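Local atomic coordinates of retinol dehydratase (Spodoptera frugiperda, PDB entry 1FMJ), a protein that converts retinol to a dehydrated product on a sulfotransferase fold, binding retinol beside adenosine-3',5'-diphosphate, and probably has sulfotransferase activity. Residues E128-M132 / E133-G137; D297-I301 / G302-D306. All coordinates share one frame; numbering follows the deposited sequence.

Contact 1: E128-M132 / E133-G137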
loop_
_atom_site.group_PDB
_atom_site.type_symbol
_atom_site.label_atom_id
_atom_site.label_comp_id
_atom_site.label_asym_id
_atom_site.label_seq_id
_atom_site.Cartn_x
_atom_site.Cartn_y
_atom_site.Cartn_z
ATOM N N GLU A 128 15.314 22.829 7.674
ATOM C CA GLU A 128 15.116 24.243 7.389
ATOM C C GLU A 128 14.590 24.521 5.981
ATOM O O GLU A 128 13.975 25.558 5.741
ATOM C CB GLU A 128 16.425 25.003 7.620
ATOM N N ASN A 129 14.824 23.600 5.052
ATOM C CA ASN A 129 14.365 23.791 3.677
ATOM C C ASN A 129 12.940 23.282 3.461
ATOM O O ASN A 129 12.579 22.872 2.354
ATOM C CB ASN A 129 15.326 23.103 2.699
ATOM N N LEU A 130 12.133 23.311 4.518
ATOM C CA LEU A 130 10.751 22.859 4.426
ATOM C C LEU A 130 9.800 23.991 4.051
ATOM O O LEU A 130 10.012 25.148 4.421
ATOM C CB LEU A 130 10.290 22.262 5.762
ATOM C CG LEU A 130 10.791 20.877 6.161
ATOM C CD1 LEU A 130 10.416 20.601 7.605
ATOM C CD2 LEU A 130 10.182 19.833 5.238
ATOM N N ASP A 131 8.756 23.646 3.303
ATOM C CA ASP A 131 7.741 24.614 2.930
ATOM C C ASP A 131 6.723 24.420 4.048
ATOM O O ASP A 131 5.706 23.734 3.871
ATOM C CB ASP A 131 7.121 24.252 1.581
ATOM C CG ASP A 131 6.032 25.221 1.165
ATOM O OD1 ASP A 131 5.211 25.605 2.023
ATOM O OD2 ASP A 131 5.988 25.590 -0.022
ATOM N N MET A 132 7.018 25.008 5.207
ATOM C CA MET A 132 6.170 24.868 6.389
ATOM C C MET A 132 4.667 24.912 6.164
ATOM O O MET A 132 3.938 24.116 6.748
ATOM C CB MET A 132 6.551 25.894 7.457
ATOM C CG MET A 132 7.839 25.572 8.198
ATOM S SD MET A 132 8.004 23.839 8.740
ATOM C CE MET A 132 6.902 23.782 10.144
ATOM N N GLU A 133 4.199 25.832 5.328
ATOM C CA GLU A 133 2.773 25.935 5.061
ATOM C C GLU A 133 2.217 24.606 4.536
ATOM O O GLU A 133 1.203 24.104 5.025
ATOM C CB GLU A 133 2.500 27.047 4.043
ATOM C CG GLU A 133 1.023 27.264 3.766
ATOM C CD GLU A 133 0.763 28.250 2.632
ATOM O OE1 GLU A 133 -0.424 28.559 2.379
ATOM O OE2 GLU A 133 1.738 28.707 1.987
ATOM N N ARG A 134 2.885 24.029 3.544
ATOM C CA ARG A 134 2.422 22.767 2.983
ATOM C C ARG A 134 2.728 21.606 3.923
ATOM O O ARG A 134 1.906 20.705 4.107
ATOM C CB ARG A 134 3.078 22.515 1.628
ATOM C CG ARG A 134 2.786 23.577 0.590
ATOM C CD ARG A 134 3.368 23.158 -0.745
ATOM N NE ARG A 134 2.740 21.934 -1.234
ATOM C CZ ARG A 134 3.217 21.193 -2.230
ATOM N NH1 ARG A 134 4.338 21.546 -2.849
ATOM N NH2 ARG A 134 2.569 20.096 -2.610
ATOM N N TYR A 135 3.911 21.637 4.522
ATOM C CA TYR A 135 4.324 20.590 5.446
ATOM C C TYR A 135 3.308 20.440 6.573
ATOM O O TYR A 135 2.894 19.331 6.905
ATOM C CB TYR A 135 5.695 20.930 6.028
ATOM C CG TYR A 135 6.198 19.935 7.043
ATOM C CD1 TYR A 135 6.566 18.647 6.663
ATOM C CD2 TYR A 135 6.309 20.282 8.387
ATOM C CE1 TYR A 135 7.035 17.732 7.592
ATOM C CE2 TYR A 135 6.776 19.374 9.325
ATOM C CZ TYR A 135 7.138 18.102 8.921
ATOM O OH TYR A 135 7.616 17.207 9.848
ATOM N N LEU A 136 2.912 21.568 7.155
ATOM C CA LEU A 136 1.947 21.577 8.245
ATOM C C LEU A 136 0.560 21.159 7.763
ATOM O O LEU A 136 -0.185 20.520 8.499
ATOM C CB LEU A 136 1.885 22.973 8.879
ATOM C CG LEU A 136 3.186 23.449 9.520
ATOM C CD1 LEU A 136 3.032 24.889 9.982
ATOM C CD2 LEU A 136 3.543 22.537 10.689
ATOM N N GLY A 137 0.211 21.544 6.536
ATOM C CA GLY A 137 -1.079 21.161 5.988
ATOM C C GLY A 137 -1.089 19.651 5.819
ATOM O O GLY A 137 -2.119 19.001 5.952
#
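Asp-131 caps the N-terminus of helix 132-142: its OD1 accepts from Arg-134 N at 3.2 Å in a nearly straight N-cap bond that arrives from above the carboxylate plane. With CG anti to the backbone N (chi1 179°), the carboxylate is carried to the first turn of the helix. Asp-131 O serves the same turn, accepting from Tyr-135 N at 2.8 Å and, weakly, from Arg-134 N. Arg-134 can be followed outward. Arg-134 CB lies 3.7 Å from Asp-131 O, its CG packs against Asp-131 OD1, and its CD runs past Asp-131 OD2 at 3.6 Å. The chain bends at chi3 (63°), and NE stays too far from the carboxylate for a salt bridge, the carboxylate and guanidinium planes standing almost perpendicular. The guanidinium instead binds outside this stretch, NH1 in a salt bridge with Glu-300 and NH2 to the carbonyl of Asp-297. On the other flank the buried Tyr-135 ring takes Leu-130 CD1 over the centre of one face, a CH-pi contact 4.1 Å from the centroid. Met-132 lies alongside the ring, pointing the same way, and its SD approaches obliquely in a Met-aromatic contact. The Tyr-135 side chain also touches Tyr-120 of the retinol pocket and comes about 4 Å from that of Asn-121, a calcium ligand. The backbone bond from Leu-136 N to Met-132 O continues the helix. Bends at chi2 and chi3 fold Met-132 back over this turn, bringing its CE to 3.6 Å from Leu-136 CD2.

Contact 2: D297-I301 / G302-D306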
loop_
_atom_site.group_PDB
_atom_site.type_symbol
_atom_site.label_atom_id
_atom_site.label_comp_id
_atom_site.label_asym_id
_atom_site.label_seq_id
_atom_site.Cartn_x
_atom_site.Cartn_y
_atom_site.Cartn_z
ATOM N N ASP A 297 4.882 16.118 -6.372
ATOM C CA ASP A 297 4.356 17.383 -5.874
ATOM C C ASP A 297 4.803 17.594 -4.431
ATOM O O ASP A 297 4.772 18.714 -3.916
ATOM C CB ASP A 297 2.824 17.385 -5.958
ATOM C CG ASP A 297 2.214 16.033 -5.605
ATOM O OD1 ASP A 297 2.605 15.029 -6.234
ATOM O OD2 ASP A 297 1.337 15.968 -4.712
ATOM N N TYR A 298 5.231 16.513 -3.784
ATOM C CA TYR A 298 5.686 16.595 -2.402
ATOM C C TYR A 298 7.174 16.928 -2.275
ATOM O O TYR A 298 7.633 17.327 -1.207
ATOM C CB TYR A 298 5.404 15.283 -1.662
ATOM C CG TYR A 298 3.948 15.040 -1.347
ATOM C CD1 TYR A 298 3.191 16.002 -0.681
ATOM C CD2 TYR A 298 3.331 13.836 -1.680
ATOM C CE1 TYR A 298 1.857 15.771 -0.354
ATOM C CE2 TYR A 298 1.994 13.594 -1.356
ATOM C CZ TYR A 298 1.268 14.566 -0.693
ATOM O OH TYR A 298 -0.049 14.341 -0.368
ATOM N N ARG A 299 7.935 16.780 -3.353
ATOM C CA ARG A 299 9.357 17.069 -3.252
ATOM C C ARG A 299 9.632 18.540 -2.943
ATOM O O ARG A 299 10.564 18.852 -2.208
ATOM C CB ARG A 299 10.099 16.650 -4.523
ATOM C CG ARG A 299 11.614 16.599 -4.332
ATOM C CD ARG A 299 12.299 15.929 -5.506
ATOM N NE ARG A 299 11.847 14.552 -5.686
ATOM C CZ ARG A 299 12.355 13.501 -5.055
ATOM N NH1 ARG A 299 13.345 13.647 -4.185
ATOM N NH2 ARG A 299 11.875 12.293 -5.308
ATOM N N GLU A 300 8.819 19.436 -3.498
ATOM C CA GLU A 300 8.992 20.866 -3.254
ATOM C C GLU A 300 8.834 21.159 -1.765
ATOM O O GLU A 300 9.373 22.140 -1.257
ATOM C CB GLU A 300 7.969 21.673 -4.063
ATOM C CG GLU A 300 8.071 23.189 -3.894
ATOM C CD GLU A 300 7.440 23.691 -2.600
ATOM O OE1 GLU A 300 6.245 23.414 -2.378
ATOM O OE2 GLU A 300 8.134 24.373 -1.808
ATOM N N ILE A 301 8.098 20.299 -1.068
ATOM C CA ILE A 301 7.882 20.464 0.368
ATOM C C ILE A 301 9.159 20.138 1.144
ATOM O O ILE A 301 9.467 20.791 2.141
ATOM C CB ILE A 301 6.729 19.554 0.870
ATOM C CG1 ILE A 301 5.421 19.938 0.171
ATOM C CG2 ILE A 301 6.577 19.681 2.380
ATOM C CD1 ILE A 301 4.232 19.080 0.551
ATOM N N GLY A 302 9.894 19.128 0.685
ATOM C CA GLY A 302 11.132 18.749 1.342
ATOM C C GLY A 302 11.098 17.427 2.089
ATOM O O GLY A 302 12.051 17.087 2.800
ATOM N N ILE A 303 10.021 16.664 1.923
ATOM C CA ILE A 303 9.892 15.391 2.625
ATOM C C ILE A 303 10.240 14.135 1.832
ATOM O O ILE A 303 9.989 13.024 2.296
ATOM C CB ILE A 303 8.471 15.202 3.180
ATOM C CG1 ILE A 303 7.461 15.257 2.037
ATOM C CG2 ILE A 303 8.187 16.246 4.232
ATOM C CD1 ILE A 303 6.084 14.736 2.421
ATOM N N LEU A 304 10.789 14.302 0.635
ATOM C CA LEU A 304 11.189 13.154 -0.165
ATOM C C LEU A 304 12.709 13.143 -0.229
ATOM O O LEU A 304 13.325 14.183 -0.427
ATOM C CB LEU A 304 10.632 13.246 -1.585
ATOM C CG LEU A 304 9.122 13.275 -1.799
ATOM C CD1 LEU A 304 8.857 13.173 -3.291
ATOM C CD2 LEU A 304 8.442 12.139 -1.048
ATOM N N ALA A 305 13.310 11.970 -0.068
ATOM C CA ALA A 305 14.762 11.847 -0.111
ATOM C C ALA A 305 15.302 11.927 -1.531
ATOM O O ALA A 305 14.676 11.417 -2.471
ATOM C CB ALA A 305 15.181 10.529 0.524
ATOM N N ASP A 306 16.461 12.568 -1.696
ATOM C CA ASP A 306 17.082 12.674 -3.015
ATOM C C ASP A 306 17.413 11.264 -3.491
ATOM O O ASP A 306 17.790 10.413 -2.693
ATOM C CB ASP A 306 18.403 13.456 -2.967
ATOM C CG ASP A 306 18.249 14.868 -2.429
ATOM O OD1 ASP A 306 17.202 15.505 -2.671
ATOM O OD2 ASP A 306 19.202 15.348 -1.774
HETATM O O HOH W 1 11.843 16.596 -0.998
HETATM O O HOH W 2 14.505 15.453 -2.501
#
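From Tyr-298 to Ile-301 the backbone keeps helical angles, then turns at Gly-302, whose positive phi (109°) would jam a CB against Ile-301 O. This turn belongs to a loop that contributes to the retinol pocket, and Gly-302 N gives weak bonds to Tyr-298 O and Arg-299 O. Past the turn the chain doubles back over Arg-299. Leu-304 crosses this arginine at about a right angle: its CB sits over one guanidinium face, offset toward the rim, and its CD1 is 3.7 Å from Arg-299 NH2. Arg-299, bent at chi3 (-60°), brings its NH1 to Ala-305 O at 3.1 Å, a straight bond in the guanidinium plane although the donor stands well above the carbonyl plane. Arg-299 NH1 also donates to water 2, 2.7 Å away, which joins it to Leu-304 O and Asp-306 OD1; the charges of Arg-299 and Asp-306 themselves stay beyond salt-bridge range. Glu-296 pairs with NE and the carbonyl of Glu-308 accepts from NH2, fixing the group's rotation. A leucine in place of Arg-299 would probably leave Ala-305 O and the Glu-296 carboxylate without their partner and segment 302-306 less firmly tied to segment 297-301. On the pocket side, Ile-303 touches retinol, while its CD1 reaches Tyr-298 CB at 4.2 Å and its CG2 meets Ile-301 CG2. Asp-297 OD2 lies over the centre of the Tyr-298 ring, and Ile-301 CD1 is at its edge. Water 1 bridges the turn, hydrogen-bonded to Arg-299 O and accepting from Leu-304 N at 3.0 Å.

Contact 1 is a surface helix start and contact 2 a partly buried loop, and their centres lie about 10 Å apart. The two touch through the Arg-134 guanidinium, which packs on Ile-301, a residue that also shares backbone bonding with Asp-131. Contact 1 depends on helix capping and an aromatic ring touched by an aliphatic and a sulfur neighbour; contact 2, lacking regular structure over most of its length, relies on an arginine, ordered waters and a glycine turn. Helix 132-142 serves both, since Leu-138 receives Tyr-298, Ile-301 and Ile-303. Of the two, contact 2 supplies a retinol-pocket residue, whereas contact 1 stands nearer the calcium site.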